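PA1221 (Pseudomonas aeruginosa, PDB 4DG8) is a multidomain member of the ANL superfamily, pairing an AMP-binding enzyme domain with a phosphopantetheine attachment domain, and binds adenosine monophosphate. Local coordinates at residues L278-G284 and L303-G308; P272-G276 and R295-H300. All coordinates share one frame; numbering follows the deposited sequence.

Overall arrangement
Coming from the N terminus, the chain leaves helix 261-270, makes a short 3-10 turn at 272-275 and enters strand 280-284. Helix 290-299 follows, and strand 304-309 joins the sheet parallel to 280-284. Contact 2 closes the loop between the turn and the end of that helix; contact 1 closes the one between the two strands. Their segments alternate along the chain, so the loops cross: 272-276, 278-284, 295-300, 303-308. Contact 1 pairs neighbouring strands of a five-stranded mixed sheet next to adenosine monophosphate, while contact 2 ties the turn before strand 280-284 to the C-terminal end of the helix that joins the two strands. The two meet where L281 packs on L275 and L305 on L297.

Contact 1 (L278-G284 and L303-G308); sequences LRQLLTG and LHLVNG. With AMP (adenosine monophosphate), chain B.
L305 lies alongside L281 on neighbouring parallel strands, 280-284 and 304-309, the two strands of a beta-alpha-beta unit whose helix is 290-299. CB of L305 starts 4.1 Å from L281 O, and CG remains 4.0 Å from it. With CG anti to the backbone N (chi1 -172°), the chain leans toward the partner strand; CD1 then comes in from above the plane of the peptide, beyond its oxygen, 3.2 Å from L281 O, and packs against L281 CG at 3.8 Å and against T283 CG2. The other methyl, CD2, faces the connecting helix, where L305 touches V293 and L297. T283 CG2 and L303 CD1 extend this apolar face. On the other face L282 runs beside V306, pointing the same way, with L282 CG 3.9 Å from V306 CB.

Between the strands, L281 N donates to H304 O and V306 N to L281 O, then T283 N to V306 O and G308 N to T283 O. At the start of the pair the H304 N to R279 O bond is longer, 3.3 Å, and a water donates to the same carbonyl.

The far end reaches the ligand pocket. N307 holds its amide through ND2 to P334 O, leaving OD1 turned to adenosine monophosphate. The ligand's N6 gives a bent bond to N307 OD1 (2.8 Å) and a straighter one to G308 O (2.9 Å).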
ATOM      1  N   LEU A 278      19.398  10.751   0.697  1.00 22.25           N
ATOM      2  CA  LEU A 278      18.097  10.720   0.002  1.00 20.28           C
ATOM      3  C   LEU A 278      17.835  12.032  -0.733  1.00 21.89           C
ATOM      4  O   LEU A 278      18.017  13.118  -0.174  1.00 20.94           O
ATOM      5  CB  LEU A 278      16.943  10.432   0.970  1.00 24.32           C
ATOM      6  CG  LEU A 278      16.876   9.018   1.547  1.00 21.77           C
ATOM      7  CD1 LEU A 278      15.662   8.888   2.488  1.00 22.38           C
ATOM      8  CD2 LEU A 278      16.817   7.985   0.426  1.00 17.47           C
ATOM      9  N   ARG A 279      17.480  11.930  -2.012  1.00 25.45           N
ATOM     10  CA  ARG A 279      17.107  13.101  -2.804  1.00 29.72           C
ATOM     11  C   ARG A 279      15.623  13.453  -2.637  1.00 26.42           C
ATOM     12  O   ARG A 279      15.251  14.619  -2.507  1.00 27.59           O
ATOM     13  CB  ARG A 279      17.499  12.917  -4.282  1.00 26.44           C
ATOM     14  CG  ARG A 279      19.009  13.099  -4.560  1.00 25.86           C
ATOM     15  CD  ARG A 279      19.341  13.131  -6.068  1.00 22.08           C
ATOM     16  NE  ARG A 279      20.561  13.906  -6.256  1.00 45.44           N
ATOM     17  CZ  ARG A 279      20.648  15.030  -6.950  1.00 44.44           C
ATOM     18  NH1 ARG A 279      19.599  15.510  -7.596  1.00 44.20           N
ATOM     19  NH2 ARG A 279      21.807  15.657  -7.021  1.00 63.11           N
ATOM     20  N   GLN A 280      14.780  12.431  -2.646  1.00 22.26           N
ATOM     21  CA  GLN A 280      13.352  12.624  -2.399  1.00 20.09           C
ATOM     22  C   GLN A 280      12.834  11.532  -1.461  1.00 22.55           C
ATOM     23  O   GLN A 280      13.088  10.328  -1.650  1.00 26.03           O
ATOM     24  CB  GLN A 280      12.556  12.693  -3.722  1.00 23.11           C
ATOM     25  CG  GLN A 280      12.739  11.471  -4.614  1.00 15.84           C
ATOM     26  CD  GLN A 280      12.377  11.672  -6.095  1.00 25.14           C
ATOM     27  OE1 GLN A 280      12.018  12.770  -6.544  1.00 28.54           O
ATOM     28  NE2 GLN A 280      12.471  10.579  -6.863  1.00 21.91           N
ATOM     29  N   LEU A 281      12.132  11.986  -0.428  1.00 19.81           N
ATOM     30  CA  LEU A 281      11.540  11.135   0.588  1.00 15.95           C
ATOM     31  C   LEU A 281      10.040  11.427   0.636  1.00 15.35           C
ATOM     32  O   LEU A 281       9.622  12.571   0.839  1.00 22.91           O
ATOM     33  CB  LEU A 281      12.192  11.430   1.948  1.00 17.66           C
ATOM     34  CG  LEU A 281      11.678  10.670   3.178  1.00 27.28           C
ATOM     35  CD1 LEU A 281      11.554   9.160   2.909  1.00 29.14           C
ATOM     36  CD2 LEU A 281      12.575  10.922   4.374  1.00 21.43           C
ATOM     37  N   LEU A 282       9.240  10.402   0.396  1.00 18.22           N
ATOM     38  CA  LEU A 282       7.789  10.504   0.496  1.00 20.89           C
ATOM     39  C   LEU A 282       7.352   9.758   1.737  1.00 19.86           C
ATOM     40  O   LEU A 282       7.870   8.683   2.052  1.00 19.65           O
ATOM     41  CB  LEU A 282       7.103   9.934  -0.752  1.00 22.48           C
ATOM     42  CG  LEU A 282       7.624  10.527  -2.066  1.00 24.33           C
ATOM     43  CD1 LEU A 282       8.757   9.665  -2.612  1.00 23.12           C
ATOM     44  CD2 LEU A 282       6.520  10.626  -3.076  1.00 17.75           C
ATOM     45  N   THR A 283       6.437  10.367   2.473  1.00 24.17           N
ATOM     46  CA  THR A 283       5.924   9.795   3.705  1.00 21.83           C
ATOM     47  C   THR A 283       4.422  10.069   3.773  1.00 24.00           C
ATOM     48  O   THR A 283       3.883  10.796   2.936  1.00 24.72           O
ATOM     49  CB  THR A 283       6.635  10.371   4.941  1.00 21.25           C
ATOM     50  OG1 THR A 283       6.147   9.700   6.108  1.00 16.67           O
ATOM     51  CG2 THR A 283       6.372  11.875   5.064  1.00 26.98           C
ATOM     52  N   GLY A 284       3.736   9.436   4.717  1.00 26.29           N
ATOM     53  CA  GLY A 284       2.286   9.528   4.764  1.00 28.14           C
ATOM     54  C   GLY A 284       1.661   8.271   5.338  1.00 26.25           C
ATOM     55  O   GLY A 284       2.285   7.565   6.140  1.00 27.75           O
ATOM     56  N   LEU A 303      16.672  18.327   1.263  1.00 29.77           N
ATOM     57  CA  LEU A 303      15.836  17.151   1.039  1.00 27.28           C
ATOM     58  C   LEU A 303      14.462  17.573   0.510  1.00 25.83           C
ATOM     59  O   LEU A 303      13.859  18.518   1.009  1.00 26.10           O
ATOM     60  CB  LEU A 303      15.705  16.325   2.330  1.00 18.93           C
ATOM     61  CG  LEU A 303      14.701  15.177   2.272  1.00 24.53           C
ATOM     62  CD1 LEU A 303      15.095  14.161   1.190  1.00 28.93           C
ATOM     63  CD2 LEU A 303      14.562  14.501   3.639  1.00 24.69           C
ATOM     64  N   HIS A 304      13.980  16.895  -0.525  1.00 23.96           N
ATOM     65  CA  HIS A 304      12.610  17.107  -0.961  1.00 18.11           C
ATOM     66  C   HIS A 304      11.731  16.060  -0.282  1.00 28.76           C
ATOM     67  O   HIS A 304      11.844  14.861  -0.545  1.00 25.02           O
ATOM     68  CB  HIS A 304      12.499  17.068  -2.494  1.00 19.09           C
ATOM     69  CG  HIS A 304      13.082  18.279  -3.164  1.00 35.05           C
ATOM     70  ND1 HIS A 304      14.401  18.347  -3.568  1.00 42.28           N
ATOM     71  CD2 HIS A 304      12.531  19.478  -3.477  1.00 42.07           C
ATOM     72  CE1 HIS A 304      14.631  19.528  -4.116  1.00 46.14           C
ATOM     73  NE2 HIS A 304      13.513  20.232  -4.071  1.00 50.90           N
ATOM     74  N   LEU A 305      10.886  16.543   0.619  1.00 20.50           N
ATOM     75  CA  LEU A 305       9.956  15.724   1.364  1.00 24.54           C
ATOM     76  C   LEU A 305       8.527  15.897   0.826  1.00 20.82           C
ATOM     77  O   LEU A 305       8.060  17.013   0.616  1.00 23.49           O
ATOM     78  CB  LEU A 305      10.019  16.119   2.830  1.00 19.13           C
ATOM     79  CG  LEU A 305       9.257  15.242   3.827  1.00 19.83           C
ATOM     80  CD1 LEU A 305       9.718  13.820   3.738  1.00 24.64           C
ATOM     81  CD2 LEU A 305       9.466  15.789   5.245  1.00 31.00           C
ATOM     82  N   VAL A 306       7.839  14.781   0.601  1.00 24.40           N
ATOM     83  CA  VAL A 306       6.477  14.811   0.073  1.00 21.01           C
ATOM     84  C   VAL A 306       5.491  14.123   1.022  1.00 25.73           C
ATOM     85  O   VAL A 306       5.714  12.976   1.429  1.00 26.99           O
ATOM     86  CB  VAL A 306       6.414  14.100  -1.280  1.00 24.23           C
ATOM     87  CG1 VAL A 306       5.010  14.204  -1.888  1.00 16.84           C
ATOM     88  CG2 VAL A 306       7.474  14.673  -2.216  1.00 25.23           C
ATOM     89  N   ASN A 307       4.394  14.802   1.345  1.00 17.96           N
ATOM     90  CA  ASN A 307       3.328  14.169   2.110  1.00 21.87           C
ATOM     91  C   ASN A 307       2.385  13.562   1.068  1.00 18.78           C
ATOM     92  O   ASN A 307       1.744  14.289   0.322  1.00 23.18           O
ATOM     93  CB  ASN A 307       2.594  15.218   2.970  1.00 20.49           C
ATOM     94  CG  ASN A 307       1.514  14.612   3.874  1.00 21.47           C
ATOM     95  OD1 ASN A 307       1.351  13.393   3.946  1.00 22.93           O
ATOM     96  ND2 ASN A 307       0.781  15.479   4.595  1.00 22.40           N
ATOM     97  N   GLY A 308       2.389  12.233   0.946  1.00 18.76           N
ATOM     98  CA  GLY A 308       1.426  11.563   0.086  1.00 21.72           C
ATOM     99  C   GLY A 308       0.197  11.073   0.834  1.00 20.24           C
ATOM    100  O   GLY A 308       0.320  10.403   1.866  1.00 17.63           O
TER
HETATM  101  P   AMP B 701      -4.434   2.633   2.546  1.00 26.02           P
HETATM  102  O1P AMP B 701      -4.086   1.358   3.285  1.00 21.91           O
HETATM  103  O2P AMP B 701      -3.352   3.310   1.716  1.00 21.46           O
HETATM  104  O3P AMP B 701      -5.644   2.318   1.687  1.00 18.74           O
HETATM  105  O5' AMP B 701      -5.049   3.687   3.565  1.00 23.28           O
HETATM  106  C5' AMP B 701      -5.682   4.859   3.091  1.00 19.44           C
HETATM  107  C4' AMP B 701      -6.136   5.740   4.222  1.00 26.58           C
HETATM  108  O4' AMP B 701      -5.008   6.079   5.073  1.00 25.16           O
HETATM  109  C3' AMP B 701      -6.715   7.083   3.817  1.00 27.62           C
HETATM  110  O3' AMP B 701      -8.073   6.994   3.402  1.00 25.55           O
HETATM  111  C2' AMP B 701      -6.504   7.926   5.067  1.00 26.56           C
HETATM  112  O2' AMP B 701      -7.495   7.624   6.042  1.00 24.71           O
HETATM  113  C1' AMP B 701      -5.156   7.399   5.565  1.00 22.01           C
HETATM  114  N9  AMP B 701      -4.023   8.215   5.069  1.00 25.49           N
HETATM  115  C8  AMP B 701      -3.213   7.863   4.041  1.00 23.02           C
HETATM  116  N7  AMP B 701      -2.264   8.802   3.809  1.00 22.04           N
HETATM  117  C5  AMP B 701      -2.452   9.799   4.687  1.00 26.91           C
HETATM  118  C6  AMP B 701      -1.795  11.101   4.983  1.00 23.79           C
HETATM  119  N6  AMP B 701      -0.736  11.527   4.271  1.00 20.51           N
HETATM  120  N1  AMP B 701      -2.292  11.851   5.998  1.00 28.59           N
HETATM  121  C2  AMP B 701      -3.353  11.420   6.713  1.00 23.97           C
HETATM  122  N3  AMP B 701      -3.992  10.252   6.499  1.00 22.74           N
HETATM  123  C4  AMP B 701      -3.605   9.403   5.521  1.00 23.44           C
HETATM  124  O   HOH W   1      16.479  17.034  -3.138  1.00 44.98           O

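Contact 2 (P272-G276 and R295-H300)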
ATOM      1  N   PRO A 272      18.390  10.998  12.936  1.00 26.45           N
ATOM      2  CA  PRO A 272      17.895  11.774  11.799  1.00 26.93           C
ATOM      3  C   PRO A 272      18.921  11.850  10.668  1.00 25.39           C
ATOM      4  O   PRO A 272      18.514  12.062   9.535  1.00 27.16           O
ATOM      5  CB  PRO A 272      17.653  13.166  12.403  1.00 21.45           C
ATOM      6  CG  PRO A 272      18.545  13.222  13.580  1.00 27.54           C
ATOM      7  CD  PRO A 272      18.539  11.823  14.143  1.00 24.32           C
ATOM      8  N   ASP A 273      20.213  11.689  10.959  1.00 25.63           N
ATOM      9  CA  ASP A 273      21.202  11.648   9.888  1.00 18.27           C
ATOM     10  C   ASP A 273      21.090  10.403   9.005  1.00 22.35           C
ATOM     11  O   ASP A 273      21.734  10.355   7.955  1.00 23.02           O
ATOM     12  CB  ASP A 273      22.645  11.780  10.412  1.00 22.44           C
ATOM     13  CG  ASP A 273      23.001  13.205  10.830  1.00 32.60           C
ATOM     14  OD1 ASP A 273      22.229  14.146  10.533  1.00 38.91           O
ATOM     15  OD2 ASP A 273      24.076  13.384  11.443  1.00 40.48           O
ATOM     16  N   CYS A 274      20.292   9.397   9.387  1.00 23.12           N
ATOM     17  CA  CYS A 274      20.209   8.206   8.525  1.00 27.97           C
ATOM     18  C   CYS A 274      19.529   8.496   7.177  1.00 27.32           C
ATOM     19  O   CYS A 274      19.589   7.697   6.242  1.00 20.74           O
ATOM     20  CB  CYS A 274      19.548   7.017   9.225  1.00 26.68           C
ATOM     21  SG  CYS A 274      17.760   7.086   9.367  1.00 25.93           S
ATOM     22  N   LEU A 275      18.888   9.647   7.079  1.00 21.87           N
ATOM     23  CA  LEU A 275      18.233  10.022   5.832  1.00 26.18           C
ATOM     24  C   LEU A 275      19.228  10.612   4.827  1.00 31.38           C
ATOM     25  O   LEU A 275      18.913  10.719   3.635  1.00 26.44           O
ATOM     26  CB  LEU A 275      17.115  11.021   6.096  1.00 21.97           C
ATOM     27  CG  LEU A 275      16.086  10.546   7.128  1.00 25.85           C
ATOM     28  CD1 LEU A 275      15.075  11.655   7.394  1.00 20.42           C
ATOM     29  CD2 LEU A 275      15.416   9.219   6.698  1.00 19.23           C
ATOM     30  N   GLY A 276      20.419  10.984   5.311  1.00 23.49           N
ATOM     31  CA  GLY A 276      21.406  11.649   4.472  1.00 31.44           C
ATOM     32  C   GLY A 276      21.663  10.896   3.176  1.00 32.56           C
ATOM     33  O   GLY A 276      21.863   9.679   3.186  1.00 33.05           O
ATOM     34  N   ARG A 295      12.031  18.320  12.606  1.00 22.87           N
ATOM     35  CA  ARG A 295      13.368  17.839  12.957  1.00 29.04           C
ATOM     36  C   ARG A 295      14.137  17.345  11.699  1.00 21.03           C
ATOM     37  O   ARG A 295      15.334  17.660  11.490  1.00 22.05           O
ATOM     38  CB  ARG A 295      13.280  16.757  14.037  1.00 22.64           C
ATOM     39  CG  ARG A 295      14.615  16.452  14.675  1.00 26.34           C
ATOM     40  CD  ARG A 295      14.534  15.407  15.796  1.00 27.55           C
ATOM     41  NE  ARG A 295      15.881  15.134  16.293  1.00 37.77           N
ATOM     42  CZ  ARG A 295      16.242  14.012  16.897  1.00 38.79           C
ATOM     43  NH1 ARG A 295      15.349  13.061  17.120  1.00 51.66           N
ATOM     44  NH2 ARG A 295      17.493  13.846  17.290  1.00 29.30           N
ATOM     45  N   ALA A 296      13.425  16.609  10.844  1.00 19.94           N
ATOM     46  CA  ALA A 296      14.022  16.100   9.615  1.00 21.62           C
ATOM     47  C   ALA A 296      14.488  17.232   8.695  1.00 28.43           C
ATOM     48  O   ALA A 296      15.664  17.288   8.324  1.00 22.72           O
ATOM     49  CB  ALA A 296      13.072  15.131   8.871  1.00 16.94           C
ATOM     50  N   LEU A 297      13.582  18.144   8.345  1.00 28.80           N
ATOM     51  CA  LEU A 297      13.912  19.180   7.364  1.00 26.71           C
ATOM     52  C   LEU A 297      14.945  20.186   7.863  1.00 29.80           C
ATOM     53  O   LEU A 297      15.774  20.685   7.081  1.00 31.99           O
ATOM     54  CB  LEU A 297      12.657  19.875   6.834  1.00 28.79           C
ATOM     55  CG  LEU A 297      11.817  18.920   5.985  1.00 30.79           C
ATOM     56  CD1 LEU A 297      10.640  19.648   5.370  1.00 33.11           C
ATOM     57  CD2 LEU A 297      12.682  18.277   4.909  1.00 38.07           C
ATOM     58  N   LEU A 298      14.909  20.470   9.164  1.00 25.70           N
ATOM     59  CA  LEU A 298      15.918  21.340   9.764  1.00 27.79           C
ATOM     60  C   LEU A 298      17.288  20.673   9.728  1.00 28.40           C
ATOM     61  O   LEU A 298      18.301  21.362   9.656  1.00 27.14           O
ATOM     62  CB  LEU A 298      15.538  21.745  11.194  1.00 35.82           C
ATOM     63  CG  LEU A 298      14.318  22.674  11.257  1.00 35.81           C
ATOM     64  CD1 LEU A 298      13.872  22.957  12.692  1.00 30.27           C
ATOM     65  CD2 LEU A 298      14.621  23.980  10.509  1.00 40.58           C
ATOM     66  N   ARG A 299      17.333  19.340   9.775  1.00 26.30           N
ATOM     67  CA  ARG A 299      18.626  18.654   9.589  1.00 26.67           C
ATOM     68  C   ARG A 299      19.064  18.510   8.101  1.00 30.14           C
ATOM     69  O   ARG A 299      20.251  18.532   7.784  1.00 32.02           O
ATOM     70  CB  ARG A 299      18.604  17.289  10.292  1.00 27.41           C
ATOM     71  CG  ARG A 299      19.943  16.593  10.376  1.00 49.02           C
ATOM     72  CD  ARG A 299      20.971  17.443  11.116  1.00 55.64           C
ATOM     73  NE  ARG A 299      22.293  16.826  11.070  1.00 59.79           N
ATOM     74  CZ  ARG A 299      23.433  17.461  11.323  1.00 58.54           C
ATOM     75  NH1 ARG A 299      23.428  18.755  11.638  1.00 57.88           N
ATOM     76  NH2 ARG A 299      24.582  16.792  11.261  1.00 50.01           N
ATOM     77  N   HIS A 300      18.097  18.346   7.201  1.00 24.76           N
ATOM     78  CA  HIS A 300      18.360  18.132   5.772  1.00 29.52           C
ATOM     79  C   HIS A 300      17.589  19.150   4.951  1.00 30.92           C
ATOM     80  O   HIS A 300      16.527  18.837   4.421  1.00 30.58           O
ATOM     81  CB  HIS A 300      17.904  16.722   5.346  1.00 24.55           C
ATOM     82  CG  HIS A 300      18.460  15.626   6.203  1.00 32.43           C
ATOM     83  ND1 HIS A 300      19.679  15.031   5.958  1.00 30.54           N
ATOM     84  CD2 HIS A 300      17.970  15.031   7.318  1.00 24.42           C
ATOM     85  CE1 HIS A 300      19.916  14.117   6.880  1.00 29.38           C
ATOM     86  NE2 HIS A 300      18.894  14.095   7.716  1.00 33.31           N
TER
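The H300 imidazole is sandwiched: L275 CB covers one face in a CH-pi contact, 4.3 Å from the ring centroid and 26° off its normal, while R299 CG lies over the opposite face, toward the rim. At the ring edge sits the carbonyl of P272. H300 NE2 donates to P272 O at 2.8 Å; the bond is nearly straight and stays close to the ring plane, but it reaches the oxygen from well above the carbonyl plane. The R295 guanidinium takes P272 CG on one face, 3.8 Å above the plane and off centre, and its NH1 is bonded to D269 O. The R299 guanidinium instead meets D273 edge-on, its plane only 24° from that of the carboxylate.

All this fastens the 3-10 turn 272-275, which leads from helix 261-270 toward strand 280-284, to the C-terminal end of helix 290-299. H300 is the first residue to leave helical geometry there, though its N still bonds to A296 O. L275 CD1 also packs on A296 CB at 4.3 Å, with L245 and F264 lining the two side chains from other helices.

R299 bends at chi2 (59°), which swings its head back to D273. NE then points straight at the syn lone pair of D273 OD1, 2.7 Å away, whereas R299 NH2 makes only a weak bond to D273 OD2 at 3.5 Å. D273 OD1 is also 4.4 Å from H300 NE2, near enough that the carboxylate might favour a positive charge on the imidazole.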